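Local coordinates for protein putative cytosine/guanine deaminase (Unidentified, PDB 2PAJ) that deaminates pterins such as isoxanthopterin as a zinc-dependent amidohydrolase, replacing the 2-amino group of the pteridine with a hydroxyl and releasing ammonia, at residues I121-L126 with A132-H137; A151-E156 with F164-G169; D292-L297 with A327-S332. One frame throughout, in Å; residues are numbered along the deposited sequence.

Contact 1. Residues I121-L126 with A132-H137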
# COMPACT_ATOMS: atom_id res chain seq x y z
N ILE A 121 12.20 -2.35 7.99
CA ILE A 121 11.74 -3.73 8.02
C ILE A 121 10.47 -3.95 7.19
O ILE A 121 10.47 -4.71 6.23
CB ILE A 121 11.45 -4.18 9.46
CG1 ILE A 121 12.77 -4.34 10.22
CG2 ILE A 121 10.70 -5.49 9.44
CD1 ILE A 121 12.62 -4.43 11.75
N GLY A 122 9.38 -3.29 7.56
CA GLY A 122 8.13 -3.46 6.84
C GLY A 122 8.20 -3.11 5.37
O GLY A 122 7.50 -3.68 4.54
N LEU A 123 9.05 -2.14 5.06
CA LEU A 123 9.23 -1.68 3.69
C LEU A 123 9.97 -2.77 2.91
O LEU A 123 9.61 -3.10 1.78
CB LEU A 123 10.03 -0.38 3.70
CG LEU A 123 9.57 0.85 2.92
CD1 LEU A 123 8.09 1.12 3.14
CD2 LEU A 123 10.42 2.04 3.36
N ILE A 124 11.00 -3.34 3.53
CA ILE A 124 11.78 -4.39 2.90
C ILE A 124 10.94 -5.64 2.63
O ILE A 124 11.00 -6.22 1.54
CB ILE A 124 12.97 -4.84 3.79
CG1 ILE A 124 13.94 -3.68 4.04
CG2 ILE A 124 13.70 -5.97 3.10
CD1 ILE A 124 14.63 -3.17 2.80
N GLU A 125 10.16 -6.08 3.61
CA GLU A 125 9.38 -7.28 3.39
C GLU A 125 8.27 -7.04 2.39
O GLU A 125 7.75 -7.96 1.78
CB GLU A 125 8.85 -7.87 4.71
CG GLU A 125 8.17 -6.94 5.68
CD GLU A 125 7.76 -7.66 6.98
OE1 GLU A 125 7.07 -8.70 6.88
OE2 GLU A 125 8.12 -7.20 8.11
N LEU A 126 7.94 -5.77 2.19
CA LEU A 126 6.90 -5.40 1.24
C LEU A 126 7.48 -5.39 -0.17
O LEU A 126 6.80 -5.75 -1.12
CB LEU A 126 6.37 -4.02 1.61
CG LEU A 126 4.91 -3.65 1.40
CD1 LEU A 126 4.00 -4.82 1.63
CD2 LEU A 126 4.59 -2.53 2.37
N ALA A 132 5.61 -2.28 -5.16
CA ALA A 132 6.46 -1.14 -5.53
C ALA A 132 5.93 0.21 -5.02
O ALA A 132 6.67 1.18 -4.88
CB ALA A 132 6.63 -1.11 -7.05
N THR A 133 4.62 0.25 -4.75
CA THR A 133 3.96 1.45 -4.24
C THR A 133 3.39 1.13 -2.87
O THR A 133 2.49 0.30 -2.75
CB THR A 133 2.81 1.91 -5.15
OG1 THR A 133 3.22 1.85 -6.52
CG2 THR A 133 2.42 3.33 -4.82
N VAL A 134 3.91 1.79 -1.85
CA VAL A 134 3.46 1.57 -0.49
C VAL A 134 2.80 2.82 0.06
O VAL A 134 3.22 3.94 -0.23
CB VAL A 134 4.64 1.19 0.42
CG1 VAL A 134 4.13 0.77 1.78
CG2 VAL A 134 5.49 0.11 -0.23
N ALA A 135 1.74 2.63 0.83
CA ALA A 135 1.03 3.74 1.44
C ALA A 135 1.00 3.44 2.93
O ALA A 135 0.51 2.38 3.35
CB ALA A 135 -0.40 3.84 0.89
N ASP A 136 1.56 4.34 3.74
CA ASP A 136 1.56 4.13 5.17
C ASP A 136 0.66 5.14 5.89
O ASP A 136 0.73 6.34 5.62
CB ASP A 136 2.98 4.22 5.74
CG ASP A 136 3.01 4.03 7.25
OD1 ASP A 136 2.55 2.98 7.74
OD2 ASP A 136 3.49 4.95 7.95
N HIS A 137 -0.19 4.62 6.77
CA HIS A 137 -1.10 5.44 7.56
C HIS A 137 -0.32 5.72 8.83
O HIS A 137 -0.53 5.07 9.86
CB HIS A 137 -2.40 4.68 7.87
CG HIS A 137 -3.48 5.55 8.44
ND1 HIS A 137 -4.69 5.04 8.86
CD2 HIS A 137 -3.53 6.88 8.66
CE1 HIS A 137 -5.45 6.03 9.31
NE2 HIS A 137 -4.77 7.15 9.20
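The backbone N of Leu126 reaches two carbonyls one turn back in its helix, Gly122 O and Leu123 O, each at 3.2 Å and each a weak bond. Its neighbour Glu125 N has a better partner in Ile121 O, at 3.0 Å. Across to the strand everything is apolar, and one residue, Val134, carries that whole side. Leu126 and Val134 reach toward each other tip to tip: Leu126 CD2 comes up to the fork of the valine, 3.4 Å from Val134 CG1 and 3.8 Å from Val134 CG2. The valine's first torsion (chi1 -172°) puts CG1 anti to the backbone N and CG2 anti to the carbonyl carbon, and both branches meet the same leucine methyl. Leu123, one helical turn earlier, adds a looser touch, with its CD1 4.2 Å from Val134 CG1. All three residues are buried. Further along the segment the chain comes to the metal site: Asp136 OD1 is hydrogen-bonded to Leu79 N, and His137 O to ND1 of the zinc ligand His78. On the other side of helix 112-127, Ile121 and Ile124 pack on helix 464-483. This is the outer layer of a TIM barrel, in which a helix lies over the outside of the strand that follows it in the beta-alpha-beta crossover, here strand 131-136 after strand 67-73.

Contact 2. Residues A151-E156 with F164-G169; sequences AILFEE and FVLLRG
Phe164 opens the segment 164-169 and touches both helix residues that face it. With its CG anti to the backbone N (chi1 -170°), the ring extends toward the helix and drives its CD2 edge at the face of Phe154, off centre toward the rim. The result is a T-shaped pair, centroids 5.3 Å apart and planes at 85°. The far end of the same ring lies on Leu153: Phe164 CE2 is 3.7 Å from Leu153 CB, Phe164 CZ is 3.8 Å from Leu153 CD1, and the leucine's own carbonyl sits over one face of the ring. Val165 turns its side chain to the other side of the strand. Leu166 then comes back to the helix. Its CB lies 3.7 Å from Phe154 CZ, and its CD2 meets Phe154 CE2 at an oblique angle to that ring. The other methyl, Leu166 CD1, is 4.0 Å from Leu153 CD1, where the two leucines cross at about a right angle. Arg168 leaves the contact; its guanidinium bridges to Glu188 and Asp196. The short helix and strand axes approach to 9.0 Å and run nearly antiparallel, at 164°, as expected of the helix and second strand of a beta-alpha-beta unit. Around them, Leu153 also packs on Ala119 of helix 112-127 and on Asp136 of strand 131-136, while Phe154 stacks on Tyr204 and touches Arg213 at the start of strand 213-217.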
# COMPACT_ATOMS: atom_id res chain seq x y z
N ALA A 151 9.83 12.68 7.40
CA ALA A 151 11.13 12.74 6.75
C ALA A 151 11.71 11.34 6.61
O ALA A 151 12.07 10.90 5.52
CB ALA A 151 12.08 13.60 7.56
N ILE A 152 11.79 10.65 7.74
CA ILE A 152 12.33 9.30 7.79
C ILE A 152 11.63 8.33 6.83
O ILE A 152 12.30 7.58 6.11
CB ILE A 152 12.23 8.76 9.24
CG1 ILE A 152 13.07 9.64 10.17
CG2 ILE A 152 12.67 7.31 9.27
CD1 ILE A 152 12.79 9.42 11.64
N LEU A 153 10.30 8.36 6.81
CA LEU A 153 9.54 7.48 5.93
C LEU A 153 9.88 7.68 4.46
O LEU A 153 10.09 6.70 3.73
CB LEU A 153 8.04 7.66 6.17
CG LEU A 153 7.45 7.04 7.44
CD1 LEU A 153 5.94 7.23 7.49
CD2 LEU A 153 7.78 5.57 7.48
N PHE A 154 9.95 8.93 4.00
CA PHE A 154 10.28 9.22 2.60
C PHE A 154 11.74 8.84 2.30
O PHE A 154 12.08 8.40 1.21
CB PHE A 154 10.06 10.70 2.28
CG PHE A 154 8.63 11.05 1.96
CD1 PHE A 154 8.03 10.60 0.80
CD2 PHE A 154 7.90 11.85 2.83
CE1 PHE A 154 6.70 10.94 0.50
CE2 PHE A 154 6.58 12.19 2.56
CZ PHE A 154 5.97 11.74 1.39
N GLU A 155 12.60 9.01 3.29
CA GLU A 155 14.00 8.69 3.12
C GLU A 155 14.17 7.20 2.87
O GLU A 155 14.80 6.78 1.90
CB GLU A 155 14.80 9.11 4.36
CG GLU A 155 14.89 10.62 4.54
CD GLU A 155 15.58 11.02 5.82
OE1 GLU A 155 16.80 10.78 5.95
OE2 GLU A 155 14.90 11.59 6.71
N GLU A 156 13.58 6.41 3.76
CA GLU A 156 13.66 4.96 3.65
C GLU A 156 13.06 4.43 2.35
O GLU A 156 13.67 3.61 1.67
CB GLU A 156 12.98 4.32 4.87
CG GLU A 156 13.73 4.58 6.16
CD GLU A 156 15.20 4.19 6.05
OE1 GLU A 156 15.50 3.01 5.78
OE2 GLU A 156 16.07 5.08 6.24
N PHE A 164 6.34 6.18 -2.55
CA PHE A 164 5.75 6.23 -1.22
C PHE A 164 4.58 7.20 -1.15
O PHE A 164 4.61 8.27 -1.74
CB PHE A 164 6.80 6.62 -0.19
CG PHE A 164 6.34 6.47 1.22
CD1 PHE A 164 6.06 5.21 1.75
CD2 PHE A 164 6.17 7.59 2.03
CE1 PHE A 164 5.61 5.06 3.06
CE2 PHE A 164 5.73 7.47 3.34
CZ PHE A 164 5.44 6.20 3.87
N VAL A 165 3.55 6.81 -0.42
CA VAL A 165 2.37 7.64 -0.24
C VAL A 165 2.18 7.86 1.25
O VAL A 165 1.84 6.93 1.98
CB VAL A 165 1.11 6.97 -0.83
CG1 VAL A 165 -0.12 7.82 -0.58
CG2 VAL A 165 1.28 6.73 -2.31
N LEU A 166 2.39 9.09 1.71
CA LEU A 166 2.24 9.40 3.12
C LEU A 166 0.79 9.71 3.50
O LEU A 166 0.18 10.62 2.96
CB LEU A 166 3.13 10.58 3.51
CG LEU A 166 3.02 11.04 4.97
CD1 LEU A 166 3.34 9.89 5.91
CD2 LEU A 166 3.96 12.21 5.20
N LEU A 167 0.26 8.94 4.44
CA LEU A 167 -1.10 9.13 4.92
C LEU A 167 -0.97 9.74 6.32
O LEU A 167 -1.09 9.05 7.33
CB LEU A 167 -1.83 7.78 4.99
CG LEU A 167 -1.74 6.83 3.79
CD1 LEU A 167 -2.58 5.59 4.07
CD2 LEU A 167 -2.22 7.53 2.54
N ARG A 168 -0.73 11.04 6.35
CA ARG A 168 -0.53 11.80 7.59
C ARG A 168 -1.72 11.68 8.53
O ARG A 168 -2.75 12.30 8.32
CB ARG A 168 -0.27 13.27 7.23
CG ARG A 168 0.67 14.03 8.17
CD ARG A 168 0.06 14.27 9.54
NE ARG A 168 0.88 15.15 10.36
CZ ARG A 168 0.60 15.50 11.61
NH1 ARG A 168 -0.50 15.04 12.20
NH2 ARG A 168 1.42 16.29 12.29
N GLY A 169 -1.55 10.86 9.56
CA GLY A 169 -2.62 10.65 10.52
C GLY A 169 -2.48 11.45 11.80
O GLY A 169 -1.54 12.22 11.96

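Contact 3. Residues D292-L297 with A327-S332; sequences DEIALL and AGVPVS
Val329 lies against the backbone of helix 291-300 just after a sharp Schellman turn that ends another helix, 324-327. Gly328 is the C-prime residue of that turn, with a positive phi of 107°, where glycine has no CB to press on the carbonyl O of Ala327. Gly328 N is bonded to Ala325 O and Val329 N to Met324 O, which fixes the reversal and brings Val329 alongside the neighbouring helix. What Val329 meets there is largely main chain: its CB is 4.1 Å from Leu297 O, and its CG1 is 4.2 Å from Ile294 O and equally far from Leu297 CB. The valine therefore sits beside the middle turn of helix 291-300, between Ile294 and Leu297; Leu297 O takes a weak hydrogen bond from Thr300 OG1. Before the turn, Ala327 contributes its one methyl, with CB 3.3 Å from Ile294 CG2. In Ile294 that methyl branch is the one anti to the backbone N, while CG1 is anti to the carbonyl carbon (chi1 -66°). Ile294 thus meets the residues before and after the glycine, Ala327 and, loosely, Val329, whose CG1 is 4.5 Å from Ile294 CG2. Leu297 packs also on Leu286 and Thr302. Past Pro330 the chain enters strand 331-333, where Ser332 OG binds Val304 O of the adjacent strand. A helix meeting the loop that leads into strand 331-333, the neighbour of strand 303-306 that follows this helix, is typical of the amino-terminal rim of a TIM barrel, opposite its catalytic mouth.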
# COMPACT_ATOMS: atom_id res chain seq x y z
N ASP A 292 -27.62 0.52 2.17
CA ASP A 292 -27.75 1.94 1.86
C ASP A 292 -26.38 2.60 1.93
O ASP A 292 -26.07 3.53 1.18
CB ASP A 292 -28.68 2.61 2.88
CG ASP A 292 -30.01 1.90 3.02
OD1 ASP A 292 -30.76 1.84 2.02
OD2 ASP A 292 -30.29 1.39 4.13
N GLU A 293 -25.56 2.10 2.85
CA GLU A 293 -24.21 2.61 3.01
C GLU A 293 -23.35 2.24 1.82
O GLU A 293 -22.45 2.99 1.45
CB GLU A 293 -23.59 2.07 4.30
CG GLU A 293 -24.13 2.72 5.56
CD GLU A 293 -23.45 2.20 6.83
OE1 GLU A 293 -23.79 1.08 7.27
OE2 GLU A 293 -22.57 2.91 7.38
N ILE A 294 -23.62 1.08 1.23
CA ILE A 294 -22.86 0.63 0.08
C ILE A 294 -23.20 1.47 -1.14
O ILE A 294 -22.33 1.81 -1.93
CB ILE A 294 -23.13 -0.86 -0.22
CG1 ILE A 294 -22.58 -1.70 0.93
CG2 ILE A 294 -22.45 -1.29 -1.52
CD1 ILE A 294 -22.93 -3.15 0.83
N ALA A 295 -24.47 1.80 -1.27
CA ALA A 295 -24.95 2.61 -2.39
C ALA A 295 -24.30 4.00 -2.36
O ALA A 295 -23.89 4.53 -3.40
CB ALA A 295 -26.46 2.74 -2.31
N LEU A 296 -24.21 4.57 -1.16
CA LEU A 296 -23.60 5.88 -0.99
C LEU A 296 -22.13 5.84 -1.35
O LEU A 296 -21.58 6.81 -1.86
CB LEU A 296 -23.76 6.35 0.46
CG LEU A 296 -24.58 7.61 0.72
CD1 LEU A 296 -24.38 8.02 2.16
CD2 LEU A 296 -24.14 8.73 -0.21
N LEU A 297 -21.47 4.72 -1.06
CA LEU A 297 -20.06 4.59 -1.40
C LEU A 297 -19.93 4.47 -2.90
O LEU A 297 -18.98 4.95 -3.50
CB LEU A 297 -19.47 3.36 -0.74
CG LEU A 297 -19.29 3.45 0.77
CD1 LEU A 297 -18.92 2.09 1.32
CD2 LEU A 297 -18.25 4.50 1.11
N ALA A 327 -21.38 -3.31 -6.30
CA ALA A 327 -22.08 -2.04 -6.22
C ALA A 327 -21.34 -1.04 -7.08
O ALA A 327 -21.91 -0.05 -7.53
CB ALA A 327 -22.13 -1.58 -4.78
N GLY A 328 -20.06 -1.30 -7.31
CA GLY A 328 -19.29 -0.40 -8.14
C GLY A 328 -18.29 0.45 -7.38
O GLY A 328 -17.58 1.26 -7.98
N VAL A 329 -18.20 0.28 -6.07
CA VAL A 329 -17.25 1.09 -5.34
C VAL A 329 -15.84 0.54 -5.53
O VAL A 329 -15.62 -0.67 -5.49
CB VAL A 329 -17.61 1.15 -3.83
CG1 VAL A 329 -18.81 0.28 -3.55
CG2 VAL A 329 -16.42 0.72 -2.98
N PRO A 330 -14.86 1.44 -5.77
CA PRO A 330 -13.46 1.03 -5.97
C PRO A 330 -12.87 0.29 -4.77
O PRO A 330 -13.00 0.72 -3.62
CB PRO A 330 -12.74 2.35 -6.27
CG PRO A 330 -13.64 3.39 -5.71
CD PRO A 330 -15.01 2.88 -6.01
N VAL A 331 -12.23 -0.84 -5.06
CA VAL A 331 -11.64 -1.70 -4.05
C VAL A 331 -10.12 -1.80 -4.22
O VAL A 331 -9.63 -2.07 -5.30
CB VAL A 331 -12.25 -3.12 -4.13
CG1 VAL A 331 -11.59 -4.04 -3.11
CG2 VAL A 331 -13.76 -3.05 -3.92
N SER A 332 -9.39 -1.56 -3.13
CA SER A 332 -7.94 -1.64 -3.16
C SER A 332 -7.52 -2.57 -2.03
O SER A 332 -8.30 -2.88 -1.15
CB SER A 332 -7.29 -0.26 -3.00
OG SER A 332 -7.54 0.32 -1.72

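In the fold
Contacts 1 and 2 are neighbours, centres 10 Å apart, and are joined through adjacent parallel strands: Val134 O to Val165 N and Asp136 O to Leu167 N are both 2.9 Å, probable hydrogen bonds. Side chains meet too, Asp136 OD2 lying 3.4 Å from Leu153 CD1. Contact 3 lies on another part of the same barrel, its centre 26 Å from contact 1 and 28 Å from contact 2, with nearest atoms about 8 and 9 Å away. The zinc, held by His76, His78, His248, His285 and Asp336, is about 12 Å from the side chain of Val134 and 13 Å from that of Leu153. Strand 331-333 of contact 3 runs on toward Asp336.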